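Local structure of histidine kinase (Paraburkholderia phymatum, 6NB0) at residues Ala236-Pro241 against Arg246-Leu251; Ala252-Val257 against Gly263-Gly268; Glu148-Arg153 against Ala187-Ala192. The protein probably catalyses the transfer of phosphate from ATP to a protein histidine, acting as a phosphorelay sensor kinase. One frame throughout, in Å; residues are numbered along the deposited sequence. Where two conformers were deposited one is given.

Contact 1 of 3, residues Ala236-Pro241 against Arg246-Leu251; sequences AQATHP and RISWVL
Gln237 lays its terminal amide flat on the indole of Trp249. The two planes lie 8° apart, and Gln237 CD sits 3.5 Å above the indole plane, displaced toward its rim. Further back along the same side chain, Gln237 CG makes a CH-pi contact over the face of the six-membered ring, 3.9 Å from the Trp249 centroid. A bend at chi2 (-81°) turns the amide across the ring and brings OE1 back to the main chain that carries the indole. There Trp249 N donates to Gln237 OE1 over 2.9 Å, nearly straight, though the N-H arrives tilted from the carbonyl plane. Water 1 donates to the same oxygen and accepts from Val250 N. Water 3 bridges Gln237 NE2 to Ile247 O. One residue on, Ala238 CB meets Val250 CG1 at 4.3 Å.

The contact joins the end of helix 232-238 to the loop leading into helix 252-260, which probably occupies the place of the G2 box of histidine-kinase ATPase domains, although RISWVL has none of its glycines. Trp249 also packs on helix 44-68, its ring meeting that of His60, and it touches Thr118 of the second subunit.

These bonds are consistent with one choice of the amide flip, oxygen toward Trp249 N and nitrogen toward the water on Ile247 O, while the flat face stays on the indole.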
loop_
_atom_site.group_PDB
_atom_site.type_symbol
_atom_site.label_atom_id
_atom_site.label_comp_id
_atom_site.label_asym_id
_atom_site.label_seq_id
_atom_site.Cartn_x
_atom_site.Cartn_y
_atom_site.Cartn_z
ATOM N N ALA A 236 1.196 3.342 16.666
ATOM C CA ALA A 236 0.914 4.459 17.563
ATOM C C ALA A 236 -0.552 4.882 17.487
ATOM O O ALA A 236 -1.211 5.061 18.523
ATOM C CB ALA A 236 1.830 5.643 17.237
ATOM N N GLN A 237 -1.072 5.070 16.267
ATOM C CA GLN A 237 -2.461 5.494 16.102
ATOM C C GLN A 237 -3.417 4.500 16.739
ATOM O O GLN A 237 -4.471 4.903 17.256
ATOM C CB GLN A 237 -2.807 5.687 14.611
ATOM C CG GLN A 237 -4.048 6.558 14.369
ATOM C CD GLN A 237 -5.370 5.798 14.532
ATOM O OE1 GLN A 237 -5.426 4.585 14.336
ATOM N NE2 GLN A 237 -6.430 6.518 14.916
ATOM N N ALA A 238 -3.048 3.212 16.758
ATOM C CA ALA A 238 -3.957 2.195 17.285
ATOM C C ALA A 238 -4.121 2.299 18.798
ATOM O O ALA A 238 -5.117 1.794 19.326
ATOM C CB ALA A 238 -3.472 0.793 16.918
ATOM N N THR A 239 -3.162 2.907 19.508
ATOM C CA THR A 239 -3.330 3.109 20.947
ATOM C C THR A 239 -4.212 4.304 21.260
ATOM O O THR A 239 -4.536 4.520 22.431
ATOM C CB THR A 239 -1.975 3.286 21.651
ATOM O OG1 THR A 239 -1.379 4.525 21.256
ATOM C CG2 THR A 239 -1.010 2.133 21.345
ATOM N N HIS A 240 -4.594 5.090 20.256
ATOM C CA HIS A 240 -5.363 6.299 20.518
ATOM C C HIS A 240 -6.808 5.942 20.846
ATOM O O HIS A 240 -7.354 4.976 20.302
ATOM C CB HIS A 240 -5.371 7.237 19.312
ATOM C CG HIS A 240 -4.035 7.810 18.965
ATOM N ND1 HIS A 240 -3.864 8.690 17.920
ATOM C CD2 HIS A 240 -2.810 7.626 19.511
ATOM C CE1 HIS A 240 -2.591 9.030 17.839
ATOM N NE2 HIS A 240 -1.931 8.407 18.796
ATOM N N PRO A 241 -7.455 6.732 21.706
ATOM C CA PRO A 241 -8.882 6.534 21.973
ATOM C C PRO A 241 -9.705 6.644 20.700
ATOM O O PRO A 241 -9.540 7.570 19.903
ATOM C CB PRO A 241 -9.218 7.669 22.956
ATOM C CG PRO A 241 -7.938 8.012 23.605
ATOM C CD PRO A 241 -6.864 7.770 22.572
ATOM N N ARG A 246 -15.698 3.882 15.429
ATOM C CA ARG A 246 -14.565 3.897 14.512
ATOM C C ARG A 246 -13.469 2.941 14.954
ATOM O O ARG A 246 -13.254 2.714 16.147
ATOM C CB ARG A 246 -14.011 5.320 14.374
ATOM C CG ARG A 246 -14.947 6.223 13.581
ATOM C CD ARG A 246 -14.341 7.589 13.310
ATOM N NE ARG A 246 -15.128 8.355 12.340
ATOM C CZ ARG A 246 -14.760 9.535 11.843
ATOM N NH1 ARG A 246 -13.612 10.086 12.221
ATOM N NH2 ARG A 246 -15.534 10.165 10.968
ATOM N N ILE A 247 -12.771 2.379 13.965
ATOM C CA ILE A 247 -11.706 1.426 14.208
ATOM C C ILE A 247 -10.378 2.161 14.297
ATOM O O ILE A 247 -10.238 3.289 13.826
ATOM C CB ILE A 247 -11.649 0.370 13.085
ATOM C CG1 ILE A 247 -11.433 1.076 11.730
ATOM C CG2 ILE A 247 -12.922 -0.477 13.106
ATOM C CD1 ILE A 247 -11.027 0.114 10.591
ATOM N N SER A 248 -9.400 1.494 14.897
ATOM C CA SER A 248 -8.001 1.859 14.699
ATOM C C SER A 248 -7.682 1.803 13.204
ATOM O O SER A 248 -8.054 0.845 12.527
ATOM C CB SER A 248 -7.101 0.897 15.479
ATOM O OG SER A 248 -7.365 0.950 16.887
ATOM N N TRP A 249 -7.030 2.851 12.681
ATOM C CA TRP A 249 -6.855 2.967 11.228
ATOM C C TRP A 249 -6.199 1.733 10.639
ATOM O O TRP A 249 -6.529 1.305 9.521
ATOM C CB TRP A 249 -5.997 4.180 10.896
ATOM C CG TRP A 249 -6.595 5.471 11.252
ATOM C CD1 TRP A 249 -7.856 5.701 11.726
ATOM C CD2 TRP A 249 -5.959 6.745 11.140
ATOM N NE1 TRP A 249 -8.044 7.057 11.916
ATOM C CE2 TRP A 249 -6.891 7.717 11.572
ATOM C CE3 TRP A 249 -4.684 7.161 10.734
ATOM C CZ2 TRP A 249 -6.590 9.085 11.594
ATOM C CZ3 TRP A 249 -4.392 8.532 10.750
ATOM C CH2 TRP A 249 -5.337 9.468 11.188
ATOM N N VAL A 250 -5.275 1.133 11.385
ATOM C CA VAL A 250 -4.488 0.050 10.815
ATOM C C VAL A 250 -5.351 -1.171 10.502
ATOM O O VAL A 250 -4.930 -2.021 9.720
ATOM C CB VAL A 250 -3.319 -0.316 11.758
ATOM C CG1 VAL A 250 -3.821 -1.000 13.035
ATOM C CG2 VAL A 250 -2.304 -1.221 11.045
ATOM N N LEU A 251 -6.552 -1.284 11.079
ATOM C CA LEU A 251 -7.410 -2.439 10.812
ATOM C C LEU A 251 -8.292 -2.238 9.577
ATOM O O LEU A 251 -9.163 -3.071 9.302
ATOM C CB LEU A 251 -8.272 -2.761 12.048
ATOM C CG LEU A 251 -7.444 -3.385 13.189
ATOM C CD1 LEU A 251 -8.170 -3.401 14.541
ATOM C CD2 LEU A 251 -6.942 -4.784 12.831
HETATM O O HOH W 1 -4.055 2.295 13.678
HETATM O O HOH W 2 -7.207 4.053 17.484
HETATM O O HOH W 3 -8.967 5.193 15.464
#

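Contact 2 of 3, residues Ala252-Val257 against Gly263-Gly268; sequences ALCKRV and GAFEQG
The Phe265 ring has Cys254 CB over one face, 3.7 Å above the plane and offset toward the rim, and over the opposite face the backbone nitrogen of Gln267, two residues on in the same strand. Lys255 CB approaches the ring obliquely, coming to 4.1 Å from Phe265 CD2. The main contact is a CH-pi interaction, in which Cys254 CB stands 3.8 Å from the Phe265 ring centroid and only 15° off the normal. The thiol is more remote. With SG placed anti to the carbonyl carbon (chi1 -58°), the methylene covers the ring and Cys254 SG is left 4.9 Å from the Phe265 centroid, in an oblique sulfur-aromatic contact.

Close backbone approach allows this overlap: Phe265 CB reaches to 3.7 Å from Lys255 CA, so the strand residue sits against the helix surface itself. The Lys255 chain runs out extended and leads away from the strand, turning only at its last bond, where NZ forms a long, weak ion pair with Glu259.

Helix 252-260 is here laid on strand 264-267, an outermost strand, within this chain, of the mixed sheet, in the alpha/beta sandwich expected of a histidine-kinase ATPase domain. Leu183 of helix 173-189 and Leu278 of the adjacent antiparallel strand also touch Phe265, while Leu182 touches Cys254. From another side of the helix, Leu253 and Arg256 reach Phe56 of helix 44-68.

No hydrogen bond crosses between the two segments. Their cohesion is therefore a matter of dispersion and weak C-H to pi attraction, with the sulfur probably adding a minor polarisable contribution.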
loop_
_atom_site.group_PDB
_atom_site.type_symbol
_atom_site.label_atom_id
_atom_site.label_comp_id
_atom_site.label_asym_id
_atom_site.label_seq_id
_atom_site.Cartn_x
_atom_site.Cartn_y
_atom_site.Cartn_z
ATOM N N ALA A 252 -8.084 -1.145 8.846
ATOM C CA ALA A 252 -8.908 -0.824 7.692
ATOM C C ALA A 252 -9.033 -2.001 6.723
ATOM O O ALA A 252 -10.110 -2.236 6.158
ATOM C CB ALA A 252 -8.319 0.388 6.981
ATOM N N LEU A 253 -7.937 -2.740 6.499
ATOM C CA LEU A 253 -7.993 -3.862 5.560
ATOM C C LEU A 253 -9.035 -4.898 5.985
ATOM O O LEU A 253 -9.814 -5.373 5.156
ATOM C CB LEU A 253 -6.613 -4.515 5.414
ATOM C CG LEU A 253 -6.453 -5.476 4.224
ATOM C CD1 LEU A 253 -4.976 -5.569 3.818
ATOM C CD2 LEU A 253 -6.945 -6.859 4.551
ATOM N N CYS A 254 -9.049 -5.281 7.270
ATOM C CA CYS A 254 -10.091 -6.193 7.767
ATOM C C CYS A 254 -11.500 -5.672 7.485
ATOM O O CYS A 254 -12.374 -6.413 7.022
ATOM C CB CYS A 254 -9.923 -6.409 9.274
ATOM S SG CYS A 254 -8.300 -7.078 9.713
ATOM N N LYS A 255 -11.748 -4.407 7.806
ATOM C CA LYS A 255 -13.074 -3.828 7.599
ATOM C C LYS A 255 -13.439 -3.791 6.117
ATOM O O LYS A 255 -14.561 -4.163 5.727
ATOM C CB LYS A 255 -13.119 -2.418 8.194
ATOM C CG LYS A 255 -14.466 -1.692 8.005
ATOM C CD LYS A 255 -14.434 -0.321 8.677
ATOM C CE LYS A 255 -15.788 0.391 8.564
ATOM N NZ LYS A 255 -15.939 1.037 7.243
ATOM N N ARG A 256 -12.509 -3.327 5.273
ATOM C CA ARG A 256 -12.802 -3.215 3.846
ATOM C C ARG A 256 -13.096 -4.578 3.234
ATOM O O ARG A 256 -14.029 -4.723 2.433
ATOM C CB ARG A 256 -11.628 -2.553 3.125
ATOM C CG ARG A 256 -11.723 -1.039 3.046
ATOM C CD ARG A 256 -12.903 -0.632 2.207
ATOM N NE ARG A 256 -12.523 0.195 1.068
ATOM C CZ ARG A 256 -13.142 0.164 -0.105
ATOM N NH1 ARG A 256 -14.156 -0.672 -0.289
ATOM N NH2 ARG A 256 -12.741 0.961 -1.096
ATOM N N VAL A 257 -12.298 -5.580 3.587
ATOM C CA VAL A 257 -12.462 -6.886 2.966
ATOM C C VAL A 257 -13.733 -7.548 3.482
ATOM O O VAL A 257 -14.481 -8.166 2.723
ATOM C CB VAL A 257 -11.206 -7.743 3.219
ATOM C CG1 VAL A 257 -11.445 -9.211 2.824
ATOM C CG2 VAL A 257 -10.003 -7.168 2.459
ATOM N N GLY A 263 -20.111 -8.578 4.540
ATOM C CA GLY A 263 -19.899 -8.982 5.915
ATOM C C GLY A 263 -19.704 -7.772 6.810
ATOM O O GLY A 263 -20.203 -6.682 6.534
ATOM N N ALA A 264 -18.945 -7.976 7.883
ATOM C CA ALA A 264 -18.819 -6.925 8.878
ATOM C C ALA A 264 -17.562 -7.172 9.689
ATOM O O ALA A 264 -17.078 -8.306 9.783
ATOM C CB ALA A 264 -20.044 -6.874 9.807
ATOM N N PHE A 265 -17.061 -6.104 10.307
ATOM C CA PHE A 265 -15.874 -6.223 11.156
ATOM C C PHE A 265 -16.099 -5.424 12.432
ATOM O O PHE A 265 -16.640 -4.320 12.382
ATOM C CB PHE A 265 -14.637 -5.713 10.422
ATOM C CG PHE A 265 -13.425 -5.636 11.296
ATOM C CD1 PHE A 265 -12.816 -6.785 11.729
ATOM C CD2 PHE A 265 -12.929 -4.400 11.724
ATOM C CE1 PHE A 265 -11.697 -6.727 12.567
ATOM C CE2 PHE A 265 -11.814 -4.336 12.571
ATOM C CZ PHE A 265 -11.195 -5.497 12.982
ATOM N N GLU A 266 -15.732 -5.992 13.581
ATOM C CA GLU A 266 -15.913 -5.315 14.858
ATOM C C GLU A 266 -14.607 -5.388 15.629
ATOM O O GLU A 266 -14.087 -6.488 15.870
ATOM C CB GLU A 266 -17.054 -5.938 15.673
ATOM C CG GLU A 266 -18.396 -5.910 14.970
ATOM C CD GLU A 266 -19.542 -6.320 15.870
ATOM O OE1 GLU A 266 -19.422 -7.350 16.565
ATOM O OE2 GLU A 266 -20.557 -5.600 15.891
ATOM N N GLN A 267 -14.086 -4.222 16.005
ATOM C CA GLN A 267 -12.930 -4.119 16.886
ATOM C C GLN A 267 -13.433 -3.820 18.296
ATOM O O GLN A 267 -13.999 -2.743 18.551
ATOM C CB GLN A 267 -11.969 -3.034 16.400
ATOM C CG GLN A 267 -10.736 -2.915 17.268
ATOM C CD GLN A 267 -9.941 -1.686 16.968
ATOM O OE1 GLN A 267 -10.281 -0.917 16.059
ATOM N NE2 GLN A 267 -8.881 -1.462 17.748
ATOM N N GLY A 268 -13.278 -4.782 19.206
ATOM C CA GLY A 268 -13.645 -4.527 20.587
ATOM C C GLY A 268 -12.650 -3.587 21.250
ATOM O O GLY A 268 -11.577 -3.277 20.719
#

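Contact 3 of 3, residues Glu148-Arg153 against Ala187-Ala192; sequences EGLAAR and AVEASA
Leu150 meets Val188 and Glu189 because its CG is swung anti to the backbone N (chi1 -171°), projecting CD2 toward helix 173-189, while Glu189 folds back at chi2 (-85°) to bring its carboxylate to that methyl. The two helices, 135-154 and 173-189, meet through their C-terminal parts in the helical layer of the alpha/beta sandwich expected of a histidine-kinase ATPase domain; the second probably takes the place of its N-box helix.

Leu150 and Val188 slide past each other in opposite directions, with Leu150 CD2 and Val188 CG1 3.6 Å apart. The other valine branch serves the next residue, Val188 CG2 lying 4.2 Å from Ala151 CB. Main chain takes part as well, since Ala151 CA comes to 3.8 Å from Val188 CG1. A wider pi-type turn at 148-151 interrupts the regular winding just where Leu150 makes its contact. Leu158 of strand 157-161 touches both Ala151 and Val188, joining this packing to the sheet.

Glu189 is buried, and its carboxylate oxygens have several partners: OE1 is hydrogen-bonded to His228 and forms a salt bridge with Arg154, and OE2 accepts from the backbone nitrogens of Val229 and Leu230. These partners would probably favour the ionised form. They also hold the carboxylate with a flat side turned to the leucine. Leu150 CD2 stands almost directly above Glu189 CD, at 3.5 Å, and lies 3.8 Å from each of Glu189 OE1 and OE2.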
loop_
_atom_site.group_PDB
_atom_site.type_symbol
_atom_site.label_atom_id
_atom_site.label_comp_id
_atom_site.label_asym_id
_atom_site.label_seq_id
_atom_site.Cartn_x
_atom_site.Cartn_y
_atom_site.Cartn_z
ATOM N N GLU A 148 5.722 -17.116 11.776
ATOM C CA GLU A 148 7.064 -16.827 11.282
ATOM C C GLU A 148 7.313 -15.325 11.191
ATOM O O GLU A 148 8.452 -14.881 11.391
ATOM C CB GLU A 148 7.291 -17.495 9.917
ATOM C CG GLU A 148 8.772 -17.670 9.532
ATOM C CD GLU A 148 9.400 -16.399 8.982
ATOM O OE1 GLU A 148 8.642 -15.510 8.531
ATOM O OE2 GLU A 148 10.647 -16.283 9.005
ATOM N N GLY A 149 6.279 -14.536 10.915
ATOM C CA GLY A 149 6.453 -13.105 10.734
ATOM C C GLY A 149 6.635 -12.355 12.042
ATOM O O GLY A 149 7.440 -11.429 12.094
ATOM N N LEU A 150 5.910 -12.738 13.104
ATOM C CA LEU A 150 6.002 -11.974 14.350
ATOM C C LEU A 150 5.795 -12.770 15.643
ATOM O O LEU A 150 6.476 -12.496 16.629
ATOM C CB LEU A 150 5.001 -10.810 14.338
ATOM C CG LEU A 150 5.139 -9.804 15.495
ATOM C CD1 LEU A 150 6.515 -9.093 15.479
ATOM C CD2 LEU A 150 4.003 -8.780 15.420
ATOM N N ALA A 151 4.849 -13.717 15.691
ATOM C CA ALA A 151 4.492 -14.306 16.989
ATOM C C ALA A 151 5.677 -15.016 17.637
ATOM O O ALA A 151 5.935 -14.863 18.849
ATOM C CB ALA A 151 3.306 -15.261 16.826
ATOM N N ALA A 152 6.411 -15.818 16.864
ATOM C CA ALA A 152 7.526 -16.555 17.462
ATOM C C ALA A 152 8.567 -15.602 18.048
ATOM O O ALA A 152 9.044 -15.801 19.171
ATOM C CB ALA A 152 8.162 -17.491 16.431
ATOM N N ARG A 153 8.903 -14.531 17.327
ATOM C CA ARG A 153 9.934 -13.639 17.833
ATOM C C ARG A 153 9.427 -12.709 18.933
ATOM O O ARG A 153 10.243 -12.038 19.575
ATOM C CB ARG A 153 10.561 -12.809 16.695
ATOM C CG ARG A 153 9.683 -11.664 16.179
ATOM C CD ARG A 153 10.268 -11.115 14.861
ATOM N NE ARG A 153 10.087 -12.074 13.762
ATOM C CZ ARG A 153 10.790 -12.056 12.632
ATOM N NH1 ARG A 153 11.724 -11.123 12.446
ATOM N NH2 ARG A 153 10.567 -12.972 11.693
ATOM N N ALA A 187 -3.404 -8.574 16.889
ATOM C CA ALA A 187 -3.488 -9.082 18.256
ATOM C C ALA A 187 -2.104 -9.406 18.787
ATOM O O ALA A 187 -1.780 -9.075 19.937
ATOM C CB ALA A 187 -4.399 -10.319 18.296
ATOM N N VAL A 188 -1.249 -9.996 17.933
ATOM C CA VAL A 188 0.126 -10.300 18.333
ATOM C C VAL A 188 0.872 -9.014 18.678
ATOM O O VAL A 188 1.569 -8.941 19.698
ATOM C CB VAL A 188 0.846 -11.094 17.225
ATOM C CG1 VAL A 188 2.348 -11.209 17.541
ATOM C CG2 VAL A 188 0.205 -12.497 17.106
ATOM N N GLU A 189 0.724 -7.973 17.836
ATOM C CA GLU A 189 1.405 -6.702 18.110
ATOM C C GLU A 189 0.964 -6.126 19.441
ATOM O O GLU A 189 1.759 -5.494 20.156
ATOM C CB GLU A 189 1.139 -5.693 16.980
ATOM C CG GLU A 189 1.895 -5.980 15.668
ATOM C CD GLU A 189 3.310 -5.403 15.665
ATOM O OE1 GLU A 189 3.896 -5.238 16.756
ATOM O OE2 GLU A 189 3.844 -5.128 14.575
ATOM N N ALA A 190 -0.291 -6.356 19.800
ATOM C CA ALA A 190 -0.847 -5.897 21.065
ATOM C C ALA A 190 -0.814 -6.979 22.145
ATOM O O ALA A 190 -1.696 -7.019 23.017
ATOM C CB ALA A 190 -2.276 -5.397 20.845
ATOM N N SER A 191 0.198 -7.857 22.120
ATOM C CA SER A 191 0.364 -8.886 23.143
ATOM C C SER A 191 1.746 -8.803 23.774
ATOM O O SER A 191 2.732 -8.486 23.102
ATOM C CB SER A 191 0.167 -10.304 22.557
ATOM O OG SER A 191 -1.173 -10.533 22.143
ATOM N N ALA A 192 1.809 -9.125 25.069
ATOM C CA ALA A 192 3.065 -9.278 25.785
ATOM C C ALA A 192 3.543 -10.729 25.694
ATOM O O ALA A 192 2.749 -11.648 25.508
ATOM C CB ALA A 192 2.920 -8.881 27.263
#

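Contacts 1 and 2 follow one another along the chain, their centres 13 Å apart, and they meet at Gln267: Ser248 N probably donates a hydrogen bond to Gln267 OE1 at 2.8 Å, and Leu251 CD1 packs on Gln267 CD at 3.5 Å. Contact 3 stands apart, its centre about 18 Å from that of contact 1 and about 20 Å from that of contact 2, and touches neither. Helix 173-189 relates all three, contributing Val188 and Glu189 to contact 3, Phe186 beside Ala238 and Val250, and Leu182 and Leu183 beside Cys254 and Phe265. Contacts 1 and 3 involve elements probably equivalent to the G2 and N boxes of the ATP site, though no nucleotide is among the atoms described.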